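Local structure of UV damage endonuclease (Sulfolobus acidocaldarius, 3TC3) at residues Leu75-Ser81 with Ser115-His121; His162-Ser166 with Lys199-Val203; Thr266-Glu270 with Lys298-Val302. The protein probably cuts DNA beside ultraviolet-induced lesions as a repair endonuclease, and carries manganese in a site formed by a TIM barrel. All coordinates share one frame; numbering follows the deposited sequence. Where two conformers were deposited one is given.

Contact 1. Residues Leu75-Ser81 with Ser115-His121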
# COMPACT_ATOMS: atom_id res chain seq x y z
N LEU A 75 -14.42 -0.99 -0.65
CA LEU A 75 -14.24 0.38 -1.20
C LEU A 75 -12.80 0.89 -1.03
O LEU A 75 -12.52 2.05 -1.25
CB LEU A 75 -15.23 1.38 -0.59
CG LEU A 75 -16.73 1.15 -0.91
CD1 LEU A 75 -17.50 2.32 -0.47
CD2 LEU A 75 -16.94 0.80 -2.30
N PHE A 76 -11.88 -0.04 -0.73
CA PHE A 76 -10.42 0.31 -0.61
C PHE A 76 -9.69 -0.80 -1.43
O PHE A 76 -10.09 -1.97 -1.46
CB PHE A 76 -10.11 0.24 0.95
CG PHE A 76 -8.69 0.67 1.37
CD1 PHE A 76 -7.82 1.43 0.52
CD2 PHE A 76 -8.32 0.37 2.71
CE1 PHE A 76 -6.56 1.82 1.06
CE2 PHE A 76 -7.06 0.73 3.24
CZ PHE A 76 -6.17 1.50 2.39
N PHE A 77 -8.60 -0.41 -2.10
CA PHE A 77 -7.81 -1.40 -2.86
C PHE A 77 -6.37 -0.96 -2.91
O PHE A 77 -6.09 0.23 -3.01
CB PHE A 77 -8.37 -1.53 -4.30
CG PHE A 77 -7.83 -2.73 -5.00
CD1 PHE A 77 -8.19 -4.05 -4.56
CD2 PHE A 77 -6.94 -2.60 -6.13
CE1 PHE A 77 -7.56 -5.16 -5.20
CE2 PHE A 77 -6.39 -3.74 -6.77
CZ PHE A 77 -6.74 -5.05 -6.31
N ARG A 78 -5.48 -1.94 -2.89
CA ARG A 78 -4.02 -1.70 -3.06
C ARG A 78 -3.64 -2.13 -4.46
O ARG A 78 -3.62 -3.32 -4.76
CB ARG A 78 -3.10 -2.32 -1.97
CG ARG A 78 -1.61 -1.80 -2.20
CD ARG A 78 -0.64 -2.55 -1.19
NE ARG A 78 -0.99 -2.21 0.23
CZ ARG A 78 -0.58 -3.02 1.22
NH1 ARG A 78 0.17 -4.08 0.96
NH2 ARG A 78 -0.86 -2.73 2.43
N ILE A 79 -3.43 -1.17 -5.36
CA ILE A 79 -3.09 -1.51 -6.78
C ILE A 79 -1.69 -2.12 -6.84
O ILE A 79 -0.74 -1.65 -6.20
CB ILE A 79 -3.16 -0.26 -7.62
CG1 ILE A 79 -4.60 0.22 -7.68
CG2 ILE A 79 -2.61 -0.54 -9.06
CD1 ILE A 79 -4.79 1.58 -8.49
N SER A 80 -1.61 -3.20 -7.62
CA SER A 80 -0.34 -3.89 -7.75
C SER A 80 0.78 -3.02 -8.37
O SER A 80 0.52 -2.28 -9.35
CB SER A 80 -0.54 -5.13 -8.69
OG SER A 80 0.76 -5.69 -8.96
N SER A 81 1.97 -3.11 -7.82
CA SER A 81 3.17 -2.43 -8.42
C SER A 81 3.56 -3.05 -9.72
O SER A 81 4.32 -2.44 -10.51
CB SER A 81 4.34 -2.41 -7.44
OG SER A 81 3.93 -1.76 -6.26
N SER A 115 -16.07 6.60 -4.89
CA SER A 115 -15.42 6.86 -3.59
C SER A 115 -14.52 5.67 -3.21
O SER A 115 -14.54 5.23 -2.06
CB SER A 115 -16.48 7.06 -2.52
OG SER A 115 -17.15 8.27 -2.80
N ILE A 116 -13.75 5.18 -4.16
CA ILE A 116 -12.86 4.06 -3.82
C ILE A 116 -11.52 4.66 -3.36
O ILE A 116 -10.98 5.61 -3.96
CB ILE A 116 -12.71 3.08 -4.96
CG1 ILE A 116 -14.08 2.42 -5.25
CG2 ILE A 116 -11.60 2.06 -4.69
CD1 ILE A 116 -14.09 1.60 -6.49
N ARG A 117 -10.99 4.15 -2.27
CA ARG A 117 -9.69 4.68 -1.75
C ARG A 117 -8.61 3.78 -2.29
O ARG A 117 -8.80 2.57 -2.35
CB ARG A 117 -9.69 4.58 -0.24
CG ARG A 117 -8.57 5.21 0.50
CD ARG A 117 -8.95 6.50 1.09
NE ARG A 117 -7.82 7.25 1.63
CZ ARG A 117 -7.55 7.39 2.93
NH1 ARG A 117 -8.23 6.76 3.91
NH2 ARG A 117 -6.55 8.26 3.21
N ILE A 118 -7.46 4.37 -2.61
CA ILE A 118 -6.37 3.59 -3.27
C ILE A 118 -5.03 3.75 -2.52
O ILE A 118 -4.62 4.87 -2.12
CB ILE A 118 -6.17 4.11 -4.73
CG1 ILE A 118 -7.40 3.72 -5.61
CG2 ILE A 118 -4.93 3.53 -5.38
CD1 ILE A 118 -7.70 2.20 -5.66
N SER A 119 -4.32 2.65 -2.37
CA SER A 119 -2.95 2.71 -1.89
C SER A 119 -2.08 1.85 -2.84
O SER A 119 -2.61 1.13 -3.73
CB SER A 119 -2.79 2.21 -0.47
OG SER A 119 -3.13 0.83 -0.42
N MET A 120 -0.76 2.05 -2.76
CA MET A 120 0.19 1.18 -3.43
C MET A 120 1.33 1.01 -2.46
O MET A 120 1.66 1.92 -1.71
CB MET A 120 0.75 1.75 -4.74
CG MET A 120 -0.39 1.98 -5.82
SD MET A 120 0.38 2.52 -7.42
CE MET A 120 1.04 0.92 -7.98
N HIS A 121 2.05 -0.14 -2.59
CA HIS A 121 3.24 -0.40 -1.73
C HIS A 121 4.32 -0.95 -2.65
O HIS A 121 4.29 -2.10 -3.06
CB HIS A 121 2.84 -1.47 -0.69
CG HIS A 121 3.96 -1.96 0.23
ND1 HIS A 121 4.88 -2.86 -0.14
CD2 HIS A 121 4.16 -1.74 1.60
CE1 HIS A 121 5.68 -3.17 0.92
NE2 HIS A 121 5.23 -2.50 1.99
O HOH W 1 1.50 -1.88 -4.75
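R78 lies alongside H121, with S119 OG packed against its CB and CG, an arrangement that delivers its guanidinium to the manganese site. With CG anti to the backbone N (chi1 -173°) and a bend at chi3, the chain brings CD of R78 to 3.7 Å from CB of H121. That CB sits over one face of the guanidinium, while OG of S119 lies at its edge. NH2 of R78 forms salt bridges with D251 and E288, both manganese ligands, consistent with a second-shell role in positioning them.

Strands 76-78 and 117-120 are neighbouring parallel staves of the eight-stranded TIM barrel. The ladder begins at L75, whose O accepts N of R117 at 2.8 Å (N-H...O angle 167°) and also takes a CA-H...O contact from CA of I116 at 3.3 Å; the L75 side chain packs on L70 of helix 48-71. The ladder ends with N of I79 giving to O of S119 at 2.9 Å.

M120 works outside the barrel wall, against helix 133-153. Its CG meets CB of I79 at 4.0 Å, and the turn at chi3 (75°) carries CE to 3.5 Å from O of S80. Where the strands part, one water accepts from N of H121 at 2.8 Å, donates to O of I79 and also hydrogen-bonds OG of S81.

Contact 2. Residues His162-Ser166 with Lys199-Val203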
# COMPACT_ATOMS: atom_id res chain seq x y z
N HIS A 162 8.22 1.37 3.92
CA HIS A 162 8.91 1.29 5.21
C HIS A 162 10.00 2.32 5.26
O HIS A 162 10.43 2.96 4.26
CB HIS A 162 9.48 -0.11 5.33
CG HIS A 162 8.44 -1.12 5.59
ND1 HIS A 162 8.33 -2.24 4.86
CD2 HIS A 162 7.41 -1.15 6.53
CE1 HIS A 162 7.30 -3.00 5.37
NE2 HIS A 162 6.74 -2.33 6.38
N VAL A 163 10.53 2.57 6.48
CA VAL A 163 11.58 3.54 6.62
C VAL A 163 12.83 3.11 5.83
O VAL A 163 13.56 3.94 5.26
CB VAL A 163 11.87 3.84 8.14
CG1 VAL A 163 13.02 4.75 8.20
CG2 VAL A 163 10.66 4.51 8.71
N GLY A 164 13.08 1.81 5.90
CA GLY A 164 14.13 1.30 5.07
C GLY A 164 15.27 0.64 5.88
O GLY A 164 15.09 -0.27 6.71
N SER A 165 16.49 1.14 5.65
CA SER A 165 17.71 0.61 6.23
C SER A 165 17.96 1.10 7.65
O SER A 165 17.59 2.22 7.94
CB SER A 165 18.80 1.12 5.25
OG SER A 165 20.10 0.92 5.74
N SER A 166 18.72 0.33 8.45
CA SER A 166 19.17 0.83 9.75
C SER A 166 20.71 0.91 9.79
O SER A 166 21.28 0.96 10.89
CB SER A 166 18.67 -0.05 10.93
OG SER A 166 19.14 -1.36 10.72
N LYS A 199 10.82 -5.29 12.60
CA LYS A 199 12.21 -5.53 12.93
C LYS A 199 12.99 -4.33 13.51
O LYS A 199 13.78 -4.53 14.45
CB LYS A 199 12.99 -6.05 11.73
CG LYS A 199 12.46 -7.28 11.07
CD LYS A 199 12.66 -8.58 11.91
CE LYS A 199 12.33 -9.90 11.11
NZ LYS A 199 11.22 -9.69 10.09
N VAL A 200 12.78 -3.13 13.00
CA VAL A 200 13.57 -2.00 13.39
C VAL A 200 12.80 -0.73 13.71
O VAL A 200 12.96 -0.21 14.79
CB VAL A 200 14.58 -1.64 12.28
CG1 VAL A 200 15.47 -0.42 12.75
CG2 VAL A 200 15.55 -2.87 12.09
N PHE A 201 11.93 -0.33 12.78
CA PHE A 201 11.28 0.96 12.92
C PHE A 201 9.84 0.84 13.45
O PHE A 201 8.91 0.44 12.73
CB PHE A 201 11.30 1.80 11.61
CG PHE A 201 12.68 2.15 11.23
CD1 PHE A 201 13.42 3.09 12.01
CD2 PHE A 201 13.35 1.43 10.18
CE1 PHE A 201 14.77 3.36 11.70
CE2 PHE A 201 14.71 1.68 9.90
CZ PHE A 201 15.40 2.65 10.59
N SER A 202 9.66 1.23 14.69
CA SER A 202 8.41 1.08 15.39
C SER A 202 7.44 2.22 15.07
O SER A 202 7.85 3.18 14.38
CB SER A 202 8.71 1.11 16.92
OG SER A 202 9.22 2.44 17.26
N VAL A 203 6.24 2.15 15.57
CA VAL A 203 5.32 3.30 15.52
C VAL A 203 5.98 4.57 16.08
O VAL A 203 5.89 5.66 15.47
CB VAL A 203 4.03 2.97 16.20
CG1 VAL A 203 3.10 4.20 16.25
CG2 VAL A 203 3.32 1.87 15.36
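S165 O is approached from several directions at once: CZ of F201 stands 3.5 Å from it, with the oxygen at the ring edge, N129 ND2 donates a hydrogen bond to it, and S173 OG adds a weak one. G164 O lies in the plane of the same ring, 3.8 Å from CE2 of F201. Two backbone carbonyls are thus turned to the slightly positive rim of a phenyl group.

The faces are treated differently. V163 crosses F201 at about a right angle, and its CG1 lies 3.8 Å from the ring centroid, only 7° off the normal, a CH-pi contact. This methyl is anti to the backbone N of V163 (chi1 175°), which sets it over the middle of the ring and leaves CG2 nearer to CB of F201. On the opposite face CG1 of V200 is also centred, 3.6 Å above the ring plane, and the same methyl touches CB of S166 at 3.7 Å.

Both segments are loops following adjacent strands, 158-162 and 192-195, of the TIM barrel. The turn that presents V200 and F201 is held by D197, whose carboxylate accepts the backbone N atoms of K199, V200 and F201, and S202 then N-caps helix 203-213.

Across the contact, dispersion over the ring faces and weak electrostatics at the rim do the joining, which suggests that the fit rests mainly on shape, the stronger polar bonds running from each loop to its own surroundings, as with D197 and N129.

Contact 3. Residues Thr266-Glu270 with Lys298-Val302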
# COMPACT_ATOMS: atom_id res chain seq x y z
N THR A 266 -2.95 -16.99 6.48
CA THR A 266 -3.49 -17.38 5.18
C THR A 266 -4.96 -16.92 5.05
O THR A 266 -5.51 -16.96 3.94
CB THR A 266 -3.38 -18.92 4.97
OG1 THR A 266 -3.72 -19.60 6.16
CG2 THR A 266 -1.93 -19.23 4.59
N THR A 267 -5.56 -16.52 6.17
CA THR A 267 -6.92 -15.93 6.11
C THR A 267 -7.13 -15.22 7.44
O THR A 267 -6.40 -15.50 8.41
CB THR A 267 -8.00 -17.10 5.99
OG1 THR A 267 -9.30 -16.52 5.67
CG2 THR A 267 -8.15 -17.90 7.34
N ILE A 268 -8.09 -14.31 7.49
CA ILE A 268 -8.35 -13.65 8.78
C ILE A 268 -9.18 -14.59 9.66
O ILE A 268 -9.95 -15.42 9.20
CB ILE A 268 -9.12 -12.30 8.69
CG1 ILE A 268 -10.47 -12.47 7.99
CG2 ILE A 268 -8.25 -11.26 7.93
CD1 ILE A 268 -11.25 -11.07 8.14
N ASN A 269 -8.97 -14.45 10.97
CA ASN A 269 -9.81 -15.13 11.92
C ASN A 269 -10.94 -14.18 12.37
O ASN A 269 -10.68 -13.04 12.80
CB ASN A 269 -8.94 -15.53 13.13
CG ASN A 269 -9.78 -16.17 14.23
OD1 ASN A 269 -10.49 -15.49 14.97
ND2 ASN A 269 -9.73 -17.48 14.30
N GLU A 270 -12.16 -14.63 12.20
CA GLU A 270 -13.28 -13.71 12.42
C GLU A 270 -13.31 -13.19 13.84
O GLU A 270 -13.66 -12.01 14.05
CB GLU A 270 -14.63 -14.37 12.09
CG GLU A 270 -15.84 -13.65 12.74
CD GLU A 270 -17.19 -14.20 12.32
OE1 GLU A 270 -17.25 -15.26 11.66
OE2 GLU A 270 -18.19 -13.53 12.58
N LYS A 298 -15.23 -11.76 4.29
CA LYS A 298 -15.52 -12.10 5.70
C LYS A 298 -15.55 -10.75 6.43
O LYS A 298 -16.45 -10.51 7.28
CB LYS A 298 -14.40 -12.98 6.25
CG LYS A 298 -14.19 -14.45 5.70
CD LYS A 298 -12.81 -15.02 6.37
CE LYS A 298 -12.60 -16.49 6.30
NZ LYS A 298 -11.45 -16.71 7.26
N ALA A 299 -14.61 -9.82 6.13
CA ALA A 299 -14.62 -8.59 6.89
C ALA A 299 -15.86 -7.69 6.61
O ALA A 299 -16.37 -7.05 7.53
CB ALA A 299 -13.29 -7.82 6.60
N VAL A 300 -16.32 -7.66 5.34
CA VAL A 300 -17.50 -6.86 5.00
C VAL A 300 -18.70 -7.43 5.83
O VAL A 300 -19.46 -6.61 6.39
CB VAL A 300 -17.75 -7.01 3.49
CG1 VAL A 300 -19.18 -6.54 3.13
CG2 VAL A 300 -16.84 -6.14 2.74
N LYS A 301 -18.77 -8.73 5.89
CA LYS A 301 -19.89 -9.41 6.63
C LYS A 301 -19.86 -9.00 8.11
O LYS A 301 -20.91 -8.58 8.62
CB LYS A 301 -19.80 -10.91 6.46
CG LYS A 301 -20.97 -11.70 7.06
CD LYS A 301 -20.57 -13.17 7.27
CE LYS A 301 -20.01 -13.30 8.71
NZ LYS A 301 -19.27 -14.58 9.08
N VAL A 302 -18.67 -8.97 8.75
CA VAL A 302 -18.54 -8.56 10.16
C VAL A 302 -18.92 -7.09 10.29
O VAL A 302 -19.66 -6.70 11.20
CB VAL A 302 -17.11 -8.87 10.69
CG1 VAL A 302 -16.87 -8.25 12.03
CG2 VAL A 302 -16.85 -10.38 10.73
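K298 reaches from helix 293-305 to the loop that starts helix 270-279, joining the last two helices of the TIM barrel near the N-cap of the earlier one. Its chain is fully extended beyond CG, and NZ of K298 divides its protons between OG1 of T267, at 2.7 Å, and O of I268, at 2.8 Å. The hydrogen bond to O of I268 lies in the carbonyl plane, with a C=O...N angle of 157°.

OG1 of T267 has further partners, D291 OD2 and S295 OG, so the lysine ammonium and the D291 carboxylate meet at one hydroxyl. S295 OG also bonds N of I268, and E254 OE2 accepts N of N269. At the N-cap itself, OD1 of N269 takes N of N272, which satisfies one of the amides left without a carbonyl partner in the first helical turn.

Apolar contact accompanies the polar one. I268 and K298 run past each other in opposite directions, with CG1 of I268 3.8 Å from CD of K298, and CD1 of I268 goes on to CB of A299.

E270, in the first turn, shares its carboxylate: OE2 forms a salt bridge with R274 NE inside its own helix, whereas OE1 enters a salt bridge whose hydrogen bond, from NZ of K301 to OE1 of E270 at 3.3 Å, is weak. Crossing E270 at a slant, V302 sets its CG2 4.0 Å from CG of E270.

Overall arrangement
The three contacts sample one TIM barrel from its wall outward. Contact 1 is core: two adjacent strands bonded backbone to backbone, its centre about 7 Å from that of the chain. Contacts 2 and 3 lie farther out, about 16 and 19 Å from that centre, and are partly buried. Contact 2 joins loops through an aromatic ring, whereas contact 3 ties a loop to a helix through lysines and their acceptors. Strand 117-120 of contact 1 neighbours strand 158-162, which leads into contact 2; contact 3 belongs to the chain's end, after strands 249-252 and 283-287. Of the three, contact 1 comes nearest the manganese, with the side chain of R78 about 5 Å away.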